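Local coordinates for protein putative dihydrodipicolinate synthase (Thermus thermophilus, PDB 2PCQ) that belongs to the dihydrodipicolinate synthetase family, folds as a TIM barrel and holds a potassium ion at the start of one barrel strand, at residues A[121-126]-A[146-151]. Sequence-based numbering, arbitrary orientation.
Sequences LFLYHV and PNVLGI. With K (potassium ion), chain B.
Leu121 of strand 121-125 pairs with Val148 and Leu123 with Ile151 of strand 148-153, the fifth and sixth staves of a closed parallel eight-stranded barrel; the second strand thus carries one extra residue, a bulge-like irregularity at Leu149. At the strand starts, Leu121 N donates to Asn147 O (2.8 Å), approaching almost straight down the carbonyl bond. Leu121 O receives a weak, bent bond from Leu149 N (2.9 Å). Leu123 N reaches Gly150 O at 2.9 Å, nearly linear at hydrogen (168°) although the donor lies off the carbonyl plane.

Phe122 faces the barrel interior, beside Ala91 and Leu93 of strand 91-94. Its ring lies along the neighbouring backbone: Leu149 CB sits over one face in a CH-pi contact, 4.0 Å from the centroid and 16° off the normal, while Ile151 N meets the rim in plane, 3.6 Å from Phe122 CD1.

The other surface is apolar and faces the outer helices. Leu121 CD2 runs alongside Val148 CG2 (4.1 Å), and Leu123 CG meets Val148 CG1. With CG1 anti to the backbone N (chi1 -175°), Ile151 extends along its neighbour, CG1 standing 3.7 Å from Leu123 CB and CD1 reaching His125 CB. Helix 107-118 covers Leu121 and Leu123, and Tyr164 of helix 158-167 packs on Ile151.

Val148 O binds the potassium ion at 3.0 Å, joined by two waters and the carbonyl oxygens of Ala143, His145 and Glu170. The paired strands, with helices 127-130 and 136-142 between them, form a beta-alpha-beta crossover of the TIM barrel.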
ATOM      1  N   LEU A 121      12.979  -1.399 -28.456  1.00 18.47           N
ATOM      2  CA  LEU A 121      12.697  -0.729 -27.208  1.00 19.63           C
ATOM      3  C   LEU A 121      13.086  -1.486 -25.957  1.00 17.20           C
ATOM      4  O   LEU A 121      13.297  -2.703 -25.978  1.00 16.23           O
ATOM      5  CB  LEU A 121      11.202  -0.329 -27.113  1.00 18.20           C
ATOM      6  CG  LEU A 121       9.991  -1.221 -26.758  1.00 24.46           C
ATOM      7  CD1 LEU A 121       9.261  -1.623 -28.019  1.00 31.52           C
ATOM      8  CD2 LEU A 121      10.388  -2.433 -25.945  1.00 24.49           C
ATOM      9  N   PHE A 122      13.189  -0.735 -24.865  1.00 17.01           N
ATOM     10  CA  PHE A 122      13.498  -1.285 -23.553  1.00 17.98           C
ATOM     11  C   PHE A 122      12.215  -1.070 -22.761  1.00 17.35           C
ATOM     12  O   PHE A 122      11.540  -0.056 -22.940  1.00 14.81           O
ATOM     13  CB  PHE A 122      14.623  -0.494 -22.883  1.00 17.97           C
ATOM     14  CG  PHE A 122      15.999  -0.847 -23.374  1.00 18.60           C
ATOM     15  CD1 PHE A 122      16.735  -1.845 -22.748  1.00 18.10           C
ATOM     16  CD2 PHE A 122      16.563  -0.171 -24.454  1.00 18.10           C
ATOM     17  CE1 PHE A 122      18.018  -2.167 -23.182  1.00 19.35           C
ATOM     18  CE2 PHE A 122      17.842  -0.484 -24.899  1.00 21.13           C
ATOM     19  CZ  PHE A 122      18.573  -1.485 -24.259  1.00 19.73           C
ATOM     20  N   LEU A 123      11.865  -2.025 -21.909  1.00 16.27           N
ATOM     21  CA  LEU A 123      10.685  -1.872 -21.076  1.00 15.93           C
ATOM     22  C   LEU A 123      11.122  -0.865 -20.010  1.00 16.35           C
ATOM     23  O   LEU A 123      12.288  -0.852 -19.608  1.00 14.88           O
ATOM     24  CB  LEU A 123      10.302  -3.212 -20.437  1.00 14.07           C
ATOM     25  CG  LEU A 123      10.048  -4.360 -21.425  1.00 17.92           C
ATOM     26  CD1 LEU A 123       9.574  -5.592 -20.668  1.00 12.86           C
ATOM     27  CD2 LEU A 123       9.003  -3.935 -22.456  1.00 11.64           C
ATOM     28  N   TYR A 124      10.201  -0.013 -19.570  1.00 14.15           N
ATOM     29  CA  TYR A 124      10.529   1.004 -18.578  1.00 13.29           C
ATOM     30  C   TYR A 124       9.690   0.825 -17.323  1.00 12.91           C
ATOM     31  O   TYR A 124       8.505   1.151 -17.305  1.00 14.46           O
ATOM     32  CB  TYR A 124      10.291   2.398 -19.170  1.00 12.81           C
ATOM     33  CG  TYR A 124      11.074   3.522 -18.514  1.00 15.14           C
ATOM     34  CD1 TYR A 124      11.190   4.761 -19.139  1.00 15.93           C
ATOM     35  CD2 TYR A 124      11.732   3.337 -17.294  1.00 14.97           C
ATOM     36  CE1 TYR A 124      11.947   5.787 -18.581  1.00 16.88           C
ATOM     37  CE2 TYR A 124      12.493   4.361 -16.723  1.00 16.55           C
ATOM     38  CZ  TYR A 124      12.598   5.582 -17.377  1.00 19.91           C
ATOM     39  OH  TYR A 124      13.379   6.592 -16.856  1.00 18.28           O
ATOM     40  N   HIS A 125      10.313   0.300 -16.274  1.00 13.46           N
ATOM     41  CA  HIS A 125       9.628   0.082 -15.006  1.00 11.23           C
ATOM     42  C   HIS A 125      10.105   1.111 -13.982  1.00 12.45           C
ATOM     43  O   HIS A 125      11.186   0.976 -13.408  1.00 11.95           O
ATOM     44  CB  HIS A 125       9.911  -1.332 -14.494  1.00 12.29           C
ATOM     45  CG  HIS A 125       9.196  -1.671 -13.221  1.00 14.69           C
ATOM     46  ND1 HIS A 125       7.830  -1.542 -13.074  1.00 13.27           N
ATOM     47  CD2 HIS A 125       9.654  -2.153 -12.041  1.00 11.14           C
ATOM     48  CE1 HIS A 125       7.479  -1.929 -11.861  1.00 12.38           C
ATOM     49  NE2 HIS A 125       8.566  -2.305 -11.214  1.00 16.51           N
ATOM     50  N   VAL A 126       9.296   2.142 -13.764  1.00 11.49           N
ATOM     51  CA  VAL A 126       9.633   3.192 -12.809  1.00 11.86           C
ATOM     52  C   VAL A 126       8.353   3.528 -12.028  1.00 14.10           C
ATOM     53  O   VAL A 126       7.817   4.631 -12.117  1.00 15.11           O
ATOM     54  CB  VAL A 126      10.236   4.438 -13.563  1.00 11.51           C
ATOM     55  CG1 VAL A 126       9.283   4.919 -14.654  1.00 13.20           C
ATOM     56  CG2 VAL A 126      10.567   5.557 -12.581  1.00  9.58           C
ATOM     57  N   PRO A 146      12.384 -10.106 -30.527  1.00 29.53           N
ATOM     58  CA  PRO A 146      13.642  -9.537 -31.020  1.00 29.97           C
ATOM     59  C   PRO A 146      13.846  -8.039 -30.777  1.00 28.23           C
ATOM     60  O   PRO A 146      14.969  -7.601 -30.520  1.00 28.36           O
ATOM     61  CB  PRO A 146      13.610  -9.875 -32.510  1.00 33.52           C
ATOM     62  CG  PRO A 146      12.849 -11.160 -32.539  1.00 35.49           C
ATOM     63  CD  PRO A 146      11.711 -10.875 -31.588  1.00 28.90           C
ATOM     64  N   ASN A 147      12.774  -7.254 -30.862  1.00 24.11           N
ATOM     65  CA  ASN A 147      12.880  -5.809 -30.663  1.00 21.54           C
ATOM     66  C   ASN A 147      12.701  -5.314 -29.231  1.00 21.43           C
ATOM     67  O   ASN A 147      12.710  -4.109 -28.984  1.00 22.57           O
ATOM     68  CB  ASN A 147      11.911  -5.067 -31.585  1.00 21.81           C
ATOM     69  CG  ASN A 147      12.598  -4.509 -32.822  1.00 27.88           C
ATOM     70  OD1 ASN A 147      11.986  -3.811 -33.631  1.00 30.79           O
ATOM     71  ND2 ASN A 147      13.881  -4.812 -32.969  1.00 25.97           N
ATOM     72  N   VAL A 148      12.510  -6.231 -28.291  1.00 21.18           N
ATOM     73  CA  VAL A 148      12.395  -5.849 -26.887  1.00 20.14           C
ATOM     74  C   VAL A 148      13.795  -6.142 -26.357  1.00 20.43           C
ATOM     75  O   VAL A 148      14.061  -7.223 -25.849  1.00 20.64           O
ATOM     76  CB  VAL A 148      11.351  -6.708 -26.144  1.00 19.44           C
ATOM     77  CG1 VAL A 148      11.373  -6.386 -24.655  1.00 17.23           C
ATOM     78  CG2 VAL A 148       9.960  -6.442 -26.714  1.00 17.04           C
ATOM     79  N   LEU A 149      14.689  -5.169 -26.490  1.00 19.19           N
ATOM     80  CA  LEU A 149      16.089  -5.326 -26.094  1.00 21.02           C
ATOM     81  C   LEU A 149      16.370  -5.653 -24.637  1.00 20.98           C
ATOM     82  O   LEU A 149      17.329  -6.363 -24.324  1.00 22.34           O
ATOM     83  CB  LEU A 149      16.869  -4.072 -26.483  1.00 18.12           C
ATOM     84  CG  LEU A 149      16.668  -3.617 -27.929  1.00 18.92           C
ATOM     85  CD1 LEU A 149      17.635  -2.482 -28.230  1.00 17.95           C
ATOM     86  CD2 LEU A 149      16.895  -4.783 -28.888  1.00 18.86           C
ATOM     87  N   GLY A 150      15.545  -5.129 -23.743  1.00 20.56           N
ATOM     88  CA  GLY A 150      15.758  -5.381 -22.334  1.00 17.43           C
ATOM     89  C   GLY A 150      14.845  -4.521 -21.495  1.00 18.07           C
ATOM     90  O   GLY A 150      13.724  -4.215 -21.901  1.00 14.17           O
ATOM     91  N   ILE A 151      15.326  -4.105 -20.331  1.00 16.97           N
ATOM     92  CA  ILE A 151      14.506  -3.299 -19.452  1.00 15.21           C
ATOM     93  C   ILE A 151      15.304  -2.362 -18.559  1.00 15.64           C
ATOM     94  O   ILE A 151      16.412  -2.685 -18.134  1.00 16.78           O
ATOM     95  CB  ILE A 151      13.654  -4.211 -18.541  1.00 12.38           C
ATOM     96  CG1 ILE A 151      12.695  -3.381 -17.686  1.00 16.81           C
ATOM     97  CG2 ILE A 151      14.571  -5.026 -17.631  1.00 14.27           C
ATOM     98  CD1 ILE A 151      11.687  -4.228 -16.912  1.00  9.88           C
TER
HETATM   99  K     K B 284      14.916  -9.934 -26.759  1.00 28.26           K
HETATM  100  O   HOH W   1      17.228  -8.595 -28.367  1.00 32.48           O
HETATM  101  O   HOH W   2      14.891 -12.401 -28.684  1.00 29.70           O